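Local coordinates for luciferase-like monooxygenase (Streptomyces bottropensis, PDB 7BIP), which probably acts as a monooxygenase of the luciferase-like family in the biosynthesis of the aromatic polyketide rishirilide, at residues 48-53 with 256-261; 42-47 with 77-82; 236-241 with 339-344; 28-33 with 65-70. All coordinates share one frame; numbering follows the deposited sequence.

Contact 1. Residues 48-53 with 256-261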
loop_
_atom_site.group_PDB
_atom_site.type_symbol
_atom_site.label_atom_id
_atom_site.label_comp_id
_atom_site.label_asym_id
_atom_site.label_seq_id
_atom_site.Cartn_x
_atom_site.Cartn_y
_atom_site.Cartn_z
ATOM N N HIS A 48 6.666 15.473 8.592
ATOM C CA HIS A 48 7.369 15.809 9.820
ATOM C C HIS A 48 7.884 14.542 10.484
ATOM O O HIS A 48 7.368 13.450 10.249
ATOM C CB HIS A 48 6.449 16.560 10.787
ATOM C CG HIS A 48 5.966 17.874 10.257
ATOM N ND1 HIS A 48 6.771 18.991 10.197
ATOM C CD2 HIS A 48 4.763 18.247 9.760
ATOM C CE1 HIS A 48 6.085 19.998 9.684
ATOM N NE2 HIS A 48 4.864 19.573 9.412
ATOM N N GLU A 49 8.901 14.701 11.334
ATOM C CA GLU A 49 9.370 13.558 12.113
ATOM C C GLU A 49 8.242 12.937 12.927
ATOM O O GLU A 49 8.248 11.721 13.170
ATOM C CB GLU A 49 10.531 13.981 13.015
ATOM C CG GLU A 49 11.794 14.290 12.238
ATOM C CD GLU A 49 12.584 15.448 12.817
ATOM O OE1 GLU A 49 12.872 15.436 14.035
ATOM O OE2 GLU A 49 12.909 16.378 12.048
ATOM N N TYR A 50 7.264 13.742 13.347
ATOM C CA TYR A 50 6.056 13.227 13.981
ATOM C C TYR A 50 5.180 12.482 12.974
ATOM O O TYR A 50 4.348 13.090 12.290
ATOM C CB TYR A 50 5.273 14.374 14.637
ATOM C CG TYR A 50 4.043 13.953 15.413
ATOM C CD1 TYR A 50 4.148 13.408 16.688
ATOM C CD2 TYR A 50 2.772 14.108 14.867
ATOM C CE1 TYR A 50 3.012 13.031 17.397
ATOM C CE2 TYR A 50 1.638 13.736 15.564
ATOM C CZ TYR A 50 1.761 13.201 16.827
ATOM O OH TYR A 50 0.626 12.830 17.509
ATOM N N GLY A 51 5.372 11.168 12.860
ATOM C CA GLY A 51 4.524 10.326 12.043
ATOM C C GLY A 51 4.918 10.209 10.585
ATOM O O GLY A 51 4.378 9.339 9.887
ATOM N N GLY A 52 5.843 11.044 10.103
ATOM C CA GLY A 52 6.010 11.234 8.664
ATOM C C GLY A 52 6.650 10.078 7.919
ATOM O O GLY A 52 6.548 10.033 6.686
ATOM N N TYR A 53 7.320 9.158 8.620
ATOM C CA TYR A 53 7.745 7.917 7.973
ATOM C C TYR A 53 6.569 7.060 7.547
ATOM O O TYR A 53 6.774 6.070 6.838
ATOM C CB TYR A 53 8.634 7.075 8.886
ATOM C CG TYR A 53 10.088 7.482 8.925
ATOM C CD1 TYR A 53 10.494 8.755 8.515
ATOM C CD2 TYR A 53 11.062 6.610 9.385
ATOM C CE1 TYR A 53 11.827 9.132 8.562
ATOM C CE2 TYR A 53 12.405 6.984 9.433
ATOM C CZ TYR A 53 12.779 8.248 9.029
ATOM O OH TYR A 53 14.108 8.623 9.076
ATOM N N ARG A 256 8.134 16.383 21.709
ATOM C CA ARG A 256 8.845 17.441 20.998
ATOM C C ARG A 256 8.520 17.412 19.507
ATOM O O ARG A 256 8.241 18.454 18.902
ATOM C CB ARG A 256 10.346 17.300 21.221
ATOM C CG ARG A 256 11.138 18.531 20.832
ATOM C CD ARG A 256 12.630 18.266 20.870
ATOM N NE ARG A 256 13.046 17.383 19.785
ATOM C CZ ARG A 256 14.312 17.128 19.471
ATOM N NH1 ARG A 256 15.295 17.693 20.158
ATOM N NH2 ARG A 256 14.594 16.308 18.467
ATOM N N ALA A 257 8.569 16.221 18.896
ATOM C CA ALA A 257 8.168 16.073 17.499
ATOM C C ALA A 257 6.755 16.595 17.276
ATOM O O ALA A 257 6.468 17.217 16.244
ATOM C CB ALA A 257 8.263 14.601 17.078
ATOM N N LEU A 258 5.859 16.345 18.233
ATOM C CA LEU A 258 4.487 16.818 18.110
ATOM C C LEU A 258 4.439 18.338 18.162
ATOM O O LEU A 258 3.815 18.981 17.308
ATOM C CB LEU A 258 3.612 16.208 19.206
ATOM C CG LEU A 258 2.188 16.767 19.261
ATOM C CD1 LEU A 258 1.489 16.615 17.913
ATOM C CD2 LEU A 258 1.378 16.117 20.371
ATOM N N ALA A 259 5.108 18.933 19.150
ATOM C CA ALA A 259 5.098 20.388 19.271
ATOM C C ALA A 259 5.646 21.038 18.010
ATOM O O ALA A 259 5.095 22.031 17.519
ATOM C CB ALA A 259 5.906 20.814 20.497
ATOM N N SER A 260 6.712 20.466 17.449
ATOM C CA SER A 260 7.290 21.008 16.228
ATOM C C SER A 260 6.334 20.857 15.046
ATOM O O SER A 260 6.287 21.720 14.163
ATOM C CB SER A 260 8.621 20.319 15.941
ATOM O OG SER A 260 9.042 20.561 14.614
ATOM N N ALA A 261 5.550 19.777 15.020
ATOM C CA ALA A 261 4.677 19.540 13.875
ATOM C C ALA A 261 3.388 20.352 13.942
ATOM O O ALA A 261 2.805 20.661 12.896
ATOM C CB ALA A 261 4.353 18.051 13.759
HETATM O O HOH W 1 7.959 16.598 13.926
#
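Y50 lays its ring along the flank of helix 240-262, where the side chain of L258 runs beside it and points the same way. Methyl CD1 of L258 is the bump over one face of the ring: it lies 3.8 Å from the ring centroid and 20° off the normal, a CH-pi contact displaced toward the rim, with Y50 CZ its closest ring atom. Nearer the root of the ring, Y50 CD1 rests on the helix backbone, 3.7 Å from L258 CA. Because CG of Y50 is anti to the backbone N (chi1 -176°), the ring reaches past the helix flank while CB settles into the shallow hollow between A257 and A261, one turn apart; Y50 CB is 3.9 Å from the CB of A257 and 3.9 Å from the CB of A261. The loop 48-53 follows barrel strand 39-42 of the TIM-barrel fold, so the helix packs over a beta-alpha loop at the C-terminal ends of the strands. A second fit involves H48, whose ring has A261 over one face: CA of A261 makes a CH-pi contact 4.2 Å from the imidazole centroid, only 8° off the normal. A water bridges the two backbones, accepting from Y50 N (3.0 Å) and donating to A257 O (2.8 Å). An alanine in place of Y50 removes the ring, which would probably open a gap beside L258 and leave its CD1 poorly packed. The ring of Y50 also meets those of F8 and H45, and E49 forms a salt bridge with R253, one turn before A257.

Contact 2. Residues 42-47 with 77-82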
loop_
_atom_site.group_PDB
_atom_site.type_symbol
_atom_site.label_atom_id
_atom_site.label_comp_id
_atom_site.label_asym_id
_atom_site.label_seq_id
_atom_site.Cartn_x
_atom_site.Cartn_y
_atom_site.Cartn_z
ATOM N N THR A 42 -0.710 1.034 12.873
ATOM C CA THR A 42 0.162 2.156 12.556
ATOM C C THR A 42 -0.690 3.311 12.050
ATOM O O THR A 42 -1.917 3.210 11.958
ATOM C CB THR A 42 1.266 1.761 11.560
ATOM O OG1 THR A 42 2.280 2.777 11.569
ATOM C CG2 THR A 42 0.712 1.620 10.145
ATOM N N VAL A 43 -0.020 4.409 11.691
ATOM C CA VAL A 43 -0.653 5.715 11.566
ATOM C C VAL A 43 -0.461 6.268 10.152
ATOM O O VAL A 43 0.245 5.695 9.325
ATOM C CB VAL A 43 -0.093 6.706 12.599
ATOM C CG1 VAL A 43 -0.072 6.054 13.968
ATOM C CG2 VAL A 43 1.311 7.133 12.187
ATOM N N GLU A 44 -1.114 7.403 9.885
ATOM C CA GLU A 44 -0.926 8.158 8.643
ATOM C C GLU A 44 -0.548 9.590 8.995
ATOM O O GLU A 44 -1.325 10.293 9.652
ATOM C CB GLU A 44 -2.193 8.162 7.778
ATOM C CG GLU A 44 -2.012 8.913 6.450
ATOM C CD GLU A 44 -3.247 8.877 5.569
ATOM O OE1 GLU A 44 -4.181 8.110 5.885
ATOM O OE2 GLU A 44 -3.287 9.623 4.560
ATOM N N HIS A 45 0.632 10.027 8.545
ATOM C CA HIS A 45 1.074 11.409 8.732
ATOM C C HIS A 45 2.061 11.778 7.632
ATOM O O HIS A 45 2.706 10.911 7.041
ATOM C CB HIS A 45 1.739 11.625 10.089
ATOM C CG HIS A 45 0.779 11.976 11.174
ATOM N ND1 HIS A 45 -0.064 13.063 11.097
ATOM C CD2 HIS A 45 0.506 11.368 12.352
ATOM C CE1 HIS A 45 -0.804 13.120 12.188
ATOM N NE2 HIS A 45 -0.485 12.099 12.962
ATOM N N TYR A 46 2.201 13.089 7.387
ATOM C CA TYR A 46 3.040 13.587 6.299
ATOM C C TYR A 46 4.040 14.633 6.781
ATOM O O TYR A 46 3.708 15.488 7.610
ATOM C CB TYR A 46 2.189 14.202 5.177
ATOM C CG TYR A 46 1.167 13.251 4.617
ATOM C CD1 TYR A 46 1.428 12.513 3.468
ATOM C CD2 TYR A 46 -0.060 13.079 5.247
ATOM C CE1 TYR A 46 0.477 11.626 2.954
ATOM C CE2 TYR A 46 -1.011 12.209 4.748
ATOM C CZ TYR A 46 -0.737 11.485 3.604
ATOM O OH TYR A 46 -1.694 10.620 3.119
ATOM N N PHE A 47 5.268 14.540 6.254
ATOM C CA PHE A 47 6.271 15.613 6.175
ATOM C C PHE A 47 7.153 15.807 7.403
ATOM O O PHE A 47 8.276 16.299 7.272
ATOM C CB PHE A 47 5.637 16.979 5.869
ATOM C CG PHE A 47 4.670 16.968 4.736
ATOM C CD1 PHE A 47 4.940 16.275 3.566
ATOM C CD2 PHE A 47 3.480 17.658 4.845
ATOM C CE1 PHE A 47 4.035 16.266 2.532
ATOM C CE2 PHE A 47 2.579 17.665 3.815
ATOM C CZ PHE A 47 2.852 16.964 2.651
ATOM N N ALA A 77 -4.706 6.247 12.190
ATOM C CA ALA A 77 -5.934 5.989 11.433
ATOM C C ALA A 77 -5.762 6.513 10.013
ATOM O O ALA A 77 -4.966 7.435 9.801
ATOM C CB ALA A 77 -7.120 6.666 12.106
ATOM N N VAL A 78 -6.473 5.937 9.033
ATOM C CA VAL A 78 -6.446 6.533 7.703
ATOM C C VAL A 78 -7.142 7.890 7.758
ATOM O O VAL A 78 -8.035 8.133 8.588
ATOM C CB VAL A 78 -7.089 5.626 6.634
ATOM C CG1 VAL A 78 -6.286 4.331 6.476
ATOM C CG2 VAL A 78 -8.544 5.345 6.973
ATOM N N LEU A 79 -6.709 8.802 6.886
ATOM C CA LEU A 79 -7.244 10.164 6.867
ATOM C C LEU A 79 -8.074 10.375 5.607
ATOM O O LEU A 79 -7.542 10.774 4.560
ATOM C CB LEU A 79 -6.113 11.196 6.957
ATOM C CG LEU A 79 -5.177 11.066 8.170
ATOM C CD1 LEU A 79 -4.067 12.118 8.086
ATOM C CD2 LEU A 79 -5.950 11.213 9.478
ATOM N N PRO A 80 -9.387 10.140 5.649
ATOM C CA PRO A 80 -10.184 10.262 4.419
ATOM C C PRO A 80 -10.106 11.634 3.774
ATOM O O PRO A 80 -10.283 11.730 2.550
ATOM C CB PRO A 80 -11.614 9.930 4.881
ATOM C CG PRO A 80 -11.578 9.920 6.370
ATOM C CD PRO A 80 -10.180 9.630 6.781
ATOM N N VAL A 81 -9.797 12.689 4.542
ATOM C CA VAL A 81 -9.746 14.039 3.981
ATOM C C VAL A 81 -8.696 14.157 2.880
ATOM O O VAL A 81 -8.822 15.007 1.986
ATOM C CB VAL A 81 -9.522 15.073 5.110
ATOM C CG1 VAL A 81 -8.133 14.945 5.739
ATOM C CG2 VAL A 81 -9.757 16.491 4.610
ATOM N N PHE A 82 -7.665 13.309 2.895
ATOM C CA PHE A 82 -6.539 13.486 1.985
ATOM C C PHE A 82 -6.500 12.443 0.887
ATOM O O PHE A 82 -5.486 12.319 0.194
ATOM C CB PHE A 82 -5.213 13.466 2.748
ATOM C CG PHE A 82 -5.046 14.624 3.671
ATOM C CD1 PHE A 82 -5.503 15.879 3.308
ATOM C CD2 PHE A 82 -4.456 14.454 4.912
ATOM C CE1 PHE A 82 -5.364 16.953 4.172
ATOM C CE2 PHE A 82 -4.308 15.525 5.773
ATOM C CZ PHE A 82 -4.774 16.771 5.405
HETATM O O HOH W 2 -5.343 9.839 3.114
HETATM O O HOH W 3 -3.213 9.162 11.205
#
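E44 reaches across to the end of strand 72-78 and accepts from the backbone N of L79 at OE1, 2.8 Å away with an N-H...O angle of 149°; the donor arrives from above the carboxylate plane, 48° out of it. The fully extended chain, CG anti to the backbone N (chi1 -178°), spans the gap, and its CB and CG lie against L79 CG and CD1. The second oxygen, OE2, takes a water at 2.5 Å that also donates to L79 O at 2.8 Å. Nearer the strand ends, another water bridges E44 N (3.0 Å) and A77 O (2.8 Å), spacing the backbones where strands 39-42 and 72-78 of the TIM barrel stop pairing directly. The peptide bond before A77 is cis and non-prolyl, as in bacterial luciferase, where such a bond lies beside the flavin site. In the next shell Y46 OH donates to E44 OE2; the modelled 2.4 Å is very short, and its exact value is doubtful. The side chains of Y46 and F82 run by each other in opposite senses, with Y46 CE2 4.1 Å from F82 CD2. F119 meets both, stacked on F82 and edge-to-face with Y46. K87 of the second subunit adds a weak hydrogen bond to Y46 OH.

Contact 3. Residues 236-241 with 339-344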
loop_
_atom_site.group_PDB
_atom_site.type_symbol
_atom_site.label_atom_id
_atom_site.label_comp_id
_atom_site.label_asym_id
_atom_site.label_seq_id
_atom_site.Cartn_x
_atom_site.Cartn_y
_atom_site.Cartn_z
ATOM N N LEU A 236 8.532 -1.094 29.081
ATOM C CA LEU A 236 8.699 -1.954 30.246
ATOM C C LEU A 236 10.163 -2.322 30.419
ATOM O O LEU A 236 10.872 -2.565 29.436
ATOM C CB LEU A 236 7.863 -3.238 30.110
ATOM C CG LEU A 236 6.398 -3.216 30.554
ATOM C CD1 LEU A 236 5.581 -2.226 29.759
ATOM C CD2 LEU A 236 5.765 -4.617 30.443
ATOM N N ALA A 237 10.607 -2.375 31.674
ATOM C CA ALA A 237 11.900 -2.949 32.016
ATOM C C ALA A 237 11.782 -3.557 33.406
ATOM O O ALA A 237 10.911 -3.173 34.189
ATOM C CB ALA A 237 13.023 -1.907 31.965
ATOM N N GLU A 238 12.658 -4.528 33.706
ATOM C CA GLU A 238 12.651 -5.119 35.046
ATOM C C GLU A 238 12.972 -4.081 36.111
ATOM O O GLU A 238 12.459 -4.159 37.240
ATOM C CB GLU A 238 13.658 -6.277 35.128
ATOM C CG GLU A 238 13.277 -7.496 34.283
ATOM C CD GLU A 238 12.273 -8.410 34.986
ATOM O OE1 GLU A 238 11.743 -8.017 36.050
ATOM O OE2 GLU A 238 12.010 -9.522 34.475
ATOM N N ASP A 239 13.839 -3.124 35.774
ATOM C CA ASP A 239 14.161 -1.985 36.627
ATOM C C ASP A 239 13.214 -0.847 36.254
ATOM O O ASP A 239 13.344 -0.248 35.181
ATOM C CB ASP A 239 15.629 -1.603 36.436
ATOM C CG ASP A 239 16.025 -0.332 37.179
ATOM O OD1 ASP A 239 15.181 0.265 37.884
ATOM O OD2 ASP A 239 17.205 0.072 37.060
ATOM N N GLY A 240 12.256 -0.556 37.138
ATOM C CA GLY A 240 11.271 0.468 36.849
ATOM C C GLY A 240 11.850 1.856 36.716
ATOM O O GLY A 240 11.255 2.698 36.039
ATOM N N GLN A 241 13.006 2.111 37.333
ATOM C CA GLN A 241 13.653 3.411 37.164
ATOM C C GLN A 241 14.320 3.534 35.800
ATOM O O GLN A 241 14.374 4.633 35.240
ATOM C CB GLN A 241 14.672 3.632 38.291
ATOM C CG GLN A 241 14.049 3.660 39.675
ATOM C CD GLN A 241 13.449 5.016 40.035
ATOM O OE1 GLN A 241 12.674 5.588 39.265
ATOM N NE2 GLN A 241 13.793 5.524 41.213
ATOM N N MET A 339 7.920 -5.692 24.622
ATOM C CA MET A 339 6.909 -6.640 24.175
ATOM C C MET A 339 7.077 -7.987 24.863
ATOM O O MET A 339 6.084 -8.606 25.263
ATOM C CB MET A 339 6.962 -6.784 22.657
ATOM C CG MET A 339 6.484 -5.534 21.935
ATOM S SD MET A 339 6.769 -5.686 20.170
ATOM C CE MET A 339 5.684 -7.042 19.756
ATOM N N ARG A 340 8.322 -8.452 25.020
ATOM C CA ARG A 340 8.550 -9.745 25.663
ATOM C C ARG A 340 8.128 -9.722 27.128
ATOM O O ARG A 340 7.528 -10.688 27.617
ATOM C CB ARG A 340 10.018 -10.150 25.528
ATOM C CG ARG A 340 10.398 -10.517 24.102
ATOM C CD ARG A 340 11.686 -11.321 24.015
ATOM N NE ARG A 340 11.927 -11.759 22.641
ATOM C CZ ARG A 340 12.762 -11.157 21.801
ATOM N NH1 ARG A 340 13.452 -10.094 22.198
ATOM N NH2 ARG A 340 12.913 -11.621 20.566
ATOM N N LEU A 341 8.415 -8.630 27.845
ATOM C CA LEU A 341 8.008 -8.556 29.246
ATOM C C LEU A 341 6.492 -8.483 29.370
ATOM O O LEU A 341 5.904 -9.108 30.259
ATOM C CB LEU A 341 8.666 -7.350 29.922
ATOM C CG LEU A 341 10.159 -7.477 30.235
ATOM C CD1 LEU A 341 10.718 -6.126 30.719
ATOM C CD2 LEU A 341 10.431 -8.574 31.262
ATOM N N PHE A 342 5.843 -7.728 28.482
ATOM C CA PHE A 342 4.391 -7.653 28.516
ATOM C C PHE A 342 3.781 -9.016 28.239
ATOM O O PHE A 342 2.830 -9.426 28.907
ATOM C CB PHE A 342 3.886 -6.624 27.500
ATOM C CG PHE A 342 2.485 -6.155 27.761
ATOM C CD1 PHE A 342 2.252 -4.940 28.391
ATOM C CD2 PHE A 342 1.393 -6.930 27.391
ATOM C CE1 PHE A 342 0.959 -4.510 28.643
ATOM C CE2 PHE A 342 0.100 -6.490 27.642
ATOM C CZ PHE A 342 -0.110 -5.289 28.272
ATOM N N ALA A 343 4.326 -9.736 27.260
ATOM C CA ALA A 343 3.768 -11.034 26.899
ATOM C C ALA A 343 3.928 -12.046 28.027
ATOM O O ALA A 343 3.020 -12.845 28.288
ATOM C CB ALA A 343 4.430 -11.542 25.619
ATOM N N GLU A 344 5.073 -12.034 28.708
ATOM C CA GLU A 344 5.313 -13.027 29.751
ATOM C C GLU A 344 4.534 -12.724 31.025
ATOM O O GLU A 344 4.008 -13.642 31.673
ATOM C CB GLU A 344 6.807 -13.105 30.060
ATOM C CG GLU A 344 7.175 -14.277 30.965
ATOM C CD GLU A 344 8.635 -14.271 31.388
ATOM O OE1 GLU A 344 9.276 -13.199 31.308
ATOM O OE2 GLU A 344 9.139 -15.338 31.802
#
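L341 overlaps the backbone turn at A237, its methyl CD1 lying 3.6 Å from A237 CA and 3.8 Å from L236 O. The turn connects strand 228-236 of the TIM barrel to helix 240-262, and L341 belongs to helix 332-345, so the contact packs a late helix of the chain against one beta-alpha connection. The torsion of L341 places CG anti to the carbonyl carbon (chi1 -74°), and its two methyls then fork over the turn: CD1 takes A237, whereas CD2 meets the bent side chain of E238, 3.7 Å from E238 OE2. Toward L341 this oxygen makes a plain van der Waals contact. Inward of the fork, L236 fits in beside it; its CD2 lies against the helix backbone, 3.7 Å from F342 N, and touches the roots of two consecutive side chains at 4.0 Å from L341 CB and 4.0 Å from F342 CB. An alanine in place of L341 keeps the CB that L236 CD2 touches, but would probably open a gap over A237 CA and L236 O and leave the E238 carboxylate without its methyl neighbour. Outside the pair, P302 and V305 of helix 302-316 also pack on L236, while T338 OG1, on helix 332-345, accepts from L236 N at the strand end. F342 continues inward to meet F3 and I309. Where the turn enters helix 240-262, D239 is the N-cap: its OD1 accepts from Q241 N at 2.9 Å, the donor standing 45° out of the carboxylate plane.

Contact 4. Residues 28-33 with 65-70. With EDO (1,2-ethanediol), chain F.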
loop_
_atom_site.group_PDB
_atom_site.type_symbol
_atom_site.label_atom_id
_atom_site.label_comp_id
_atom_site.label_asym_id
_atom_site.label_seq_id
_atom_site.Cartn_x
_atom_site.Cartn_y
_atom_site.Cartn_z
ATOM N N LEU A 28 9.105 -6.261 14.718
ATOM C CA LEU A 28 8.214 -6.127 15.870
ATOM C C LEU A 28 6.817 -6.651 15.554
ATOM O O LEU A 28 6.148 -7.225 16.426
ATOM C CB LEU A 28 8.152 -4.668 16.332
ATOM C CG LEU A 28 9.481 -4.125 16.877
ATOM C CD1 LEU A 28 9.432 -2.626 17.031
ATOM C CD2 LEU A 28 9.841 -4.775 18.209
ATOM N N ALA A 29 6.347 -6.437 14.325
ATOM C CA ALA A 29 5.086 -7.041 13.903
ATOM C C ALA A 29 5.155 -8.566 13.967
ATOM O O ALA A 29 4.202 -9.217 14.417
ATOM C CB ALA A 29 4.738 -6.568 12.488
ATOM N N GLU A 30 6.275 -9.151 13.526
ATOM C CA GLU A 30 6.475 -10.600 13.659
ATOM C C GLU A 30 6.478 -11.030 15.120
ATOM O O GLU A 30 5.892 -12.060 15.475
ATOM C CB GLU A 30 7.793 -11.009 12.997
ATOM C CG GLU A 30 7.779 -10.924 11.459
ATOM C CD GLU A 30 9.169 -11.096 10.852
ATOM O OE1 GLU A 30 10.133 -11.304 11.614
ATOM O OE2 GLU A 30 9.312 -11.034 9.611
ATOM N N LEU A 31 7.146 -10.258 15.980
ATOM C CA LEU A 31 7.163 -10.593 17.399
ATOM C C LEU A 31 5.769 -10.488 18.010
ATOM O O LEU A 31 5.395 -11.305 18.857
ATOM C CB LEU A 31 8.162 -9.693 18.125
ATOM C CG LEU A 31 8.503 -10.102 19.557
ATOM C CD1 LEU A 31 9.291 -11.414 19.570
ATOM C CD2 LEU A 31 9.305 -8.994 20.238
ATOM N N ALA A 32 4.977 -9.492 17.595
ATOM C CA ALA A 32 3.584 -9.428 18.039
ATOM C C ALA A 32 2.841 -10.715 17.684
ATOM O O ALA A 32 2.100 -11.277 18.504
ATOM C CB ALA A 32 2.895 -8.215 17.405
ATOM N N ASP A 33 3.021 -11.181 16.448
ATOM C CA ASP A 33 2.438 -12.445 16.001
ATOM C C ASP A 33 2.879 -13.607 16.890
ATOM O O ASP A 33 2.052 -14.372 17.397
ATOM C CB ASP A 33 2.850 -12.679 14.545
ATOM C CG ASP A 33 1.869 -13.538 13.768
ATOM O OD1 ASP A 33 0.652 -13.409 13.991
ATOM O OD2 ASP A 33 2.332 -14.317 12.908
ATOM N N ALA A 65 1.102 -7.783 7.288
ATOM C CA ALA A 65 0.198 -8.912 7.078
ATOM C C ALA A 65 0.929 -10.091 6.450
ATOM O O ALA A 65 0.761 -11.246 6.869
ATOM C CB ALA A 65 -0.965 -8.484 6.183
ATOM N N ALA A 66 1.740 -9.814 5.428
ATOM C CA ALA A 66 2.429 -10.879 4.721
ATOM C C ALA A 66 3.451 -11.590 5.602
ATOM O O ALA A 66 3.761 -12.760 5.353
ATOM C CB ALA A 66 3.092 -10.310 3.466
ATOM N N ARG A 67 3.991 -10.903 6.617
ATOM C CA ARG A 67 4.946 -11.502 7.548
ATOM C C ARG A 67 4.290 -12.251 8.709
ATOM O O ARG A 67 5.012 -12.888 9.490
ATOM C CB ARG A 67 5.873 -10.418 8.124
ATOM C CG ARG A 67 6.818 -9.759 7.107
ATOM C CD ARG A 67 7.985 -10.674 6.766
ATOM N NE ARG A 67 8.979 -9.978 5.951
ATOM C CZ ARG A 67 9.898 -9.149 6.439
ATOM N NH1 ARG A 67 9.964 -8.924 7.747
ATOM N NH2 ARG A 67 10.758 -8.546 5.619
ATOM N N THR A 68 2.960 -12.209 8.844
ATOM C CA THR A 68 2.289 -12.709 10.036
ATOM C C THR A 68 1.134 -13.625 9.651
ATOM O O THR A 68 0.708 -13.687 8.493
ATOM C CB THR A 68 1.772 -11.552 10.906
ATOM O OG1 THR A 68 0.925 -10.705 10.115
ATOM C CG2 THR A 68 2.942 -10.702 11.461
ATOM N N ARG A 69 0.618 -14.351 10.646
ATOM C CA ARG A 69 -0.494 -15.256 10.401
ATOM C C ARG A 69 -1.734 -14.985 11.241
ATOM O O ARG A 69 -2.837 -15.269 10.770
ATOM C CB ARG A 69 -0.054 -16.711 10.629
ATOM C CG ARG A 69 0.983 -17.206 9.629
ATOM C CD ARG A 69 1.528 -18.574 10.018
ATOM N NE ARG A 69 2.988 -18.603 10.008
ATOM C CZ ARG A 69 3.725 -19.510 10.643
ATOM N NH1 ARG A 69 5.050 -19.454 10.578
ATOM N NH2 ARG A 69 3.138 -20.471 11.345
ATOM N N ARG A 70 -1.600 -14.454 12.461
ATOM C CA ARG A 70 -2.792 -14.374 13.311
ATOM C C ARG A 70 -3.087 -12.977 13.848
ATOM O O ARG A 70 -4.254 -12.642 14.097
ATOM C CB ARG A 70 -2.677 -15.361 14.474
ATOM C CG ARG A 70 -1.505 -15.129 15.390
ATOM C CD ARG A 70 -1.614 -16.014 16.623
ATOM N NE ARG A 70 -0.439 -15.904 17.482
ATOM C CZ ARG A 70 -0.128 -16.787 18.427
ATOM N NH1 ARG A 70 -0.910 -17.842 18.631
ATOM N NH2 ARG A 70 0.961 -16.615 19.171
HETATM C C1 EDO F . 3.710 -16.236 5.719
HETATM O O1 EDO F . 2.701 -17.175 5.330
HETATM C C2 EDO F . 3.385 -15.723 7.114
HETATM O O2 EDO F . 4.327 -16.269 8.038
HETATM O O HOH W 4 7.736 -13.980 8.854
HETATM O O HOH W 5 5.126 -14.006 12.102
#
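D33 is gripped at both its carboxylate and its own backbone carbonyl by the chain leaving helix 57-67. The two carboxylate oxygens each receive a consecutive backbone N-H: R69 N donates to OD2 at 2.8 Å, and R70 N to OD1 at 2.9 Å, the latter nearly straight (160°) and using the syn lone pair. R70 turns at its first torsion, with CG between the backbone N and the carbonyl carbon (chi1 61°), and its otherwise extended chain passes the carboxylate, the two planes 87° apart, bringing NE and NH2 onto D33 O, at 2.9 Å from NE and 3.1 Å from NH2. Both donors lie in the carbonyl plane, and the oxygen lies at the edge of the guanidinium. T68 CG2 packs against D33 CB and lies 3.5 Å from A29 O. Further along, E30 OE2 meets R67 NH1 in a salt bridge of 2.9 Å, while E30 OE1 forms another with R27. A water donates to both D33 OD2 and R67 O. R69 NE gives a weak hydrogen bond to O2 of a 1,2-ethanediol, probably from the crystallisation liquor. The contact joins outer helices 18-35 and 57-67 of the TIM barrel at the dimer interface, where R67 NE donates to A66 O of the second subunit. V71 N is a further donor to D33 OD1. With backbone N-H groups at both oxygens, the D33 carboxylate is likely to be held ionised, and the guanidinium of R70 would probably offset the negative end of helix 18-35.

Contact 2 lies nearest the centre of the chain, at the strand ends, and joins its segments through a buried glutamate and bridging waters. Contact 3, though largely buried, is peripheral, its centre about 22 Å from that of the chain, and apolar across its segments. Contacts 1 and 4 are partly buried: the first is a shape fit of rings and small side chains, the second a network of charges and backbone bonds. Contacts 1 and 2 share the loop after strand 39-42 and touch where G51 O meets H45 CB, 3.5 Å apart. Contacts 1 and 3 both use helix 240-262. Contacts 3 and 4 meet where M339 of helix 332-345 packs its CE against L28 and A32 of helix 18-35. Contact 3 alone has no reach to the second subunit.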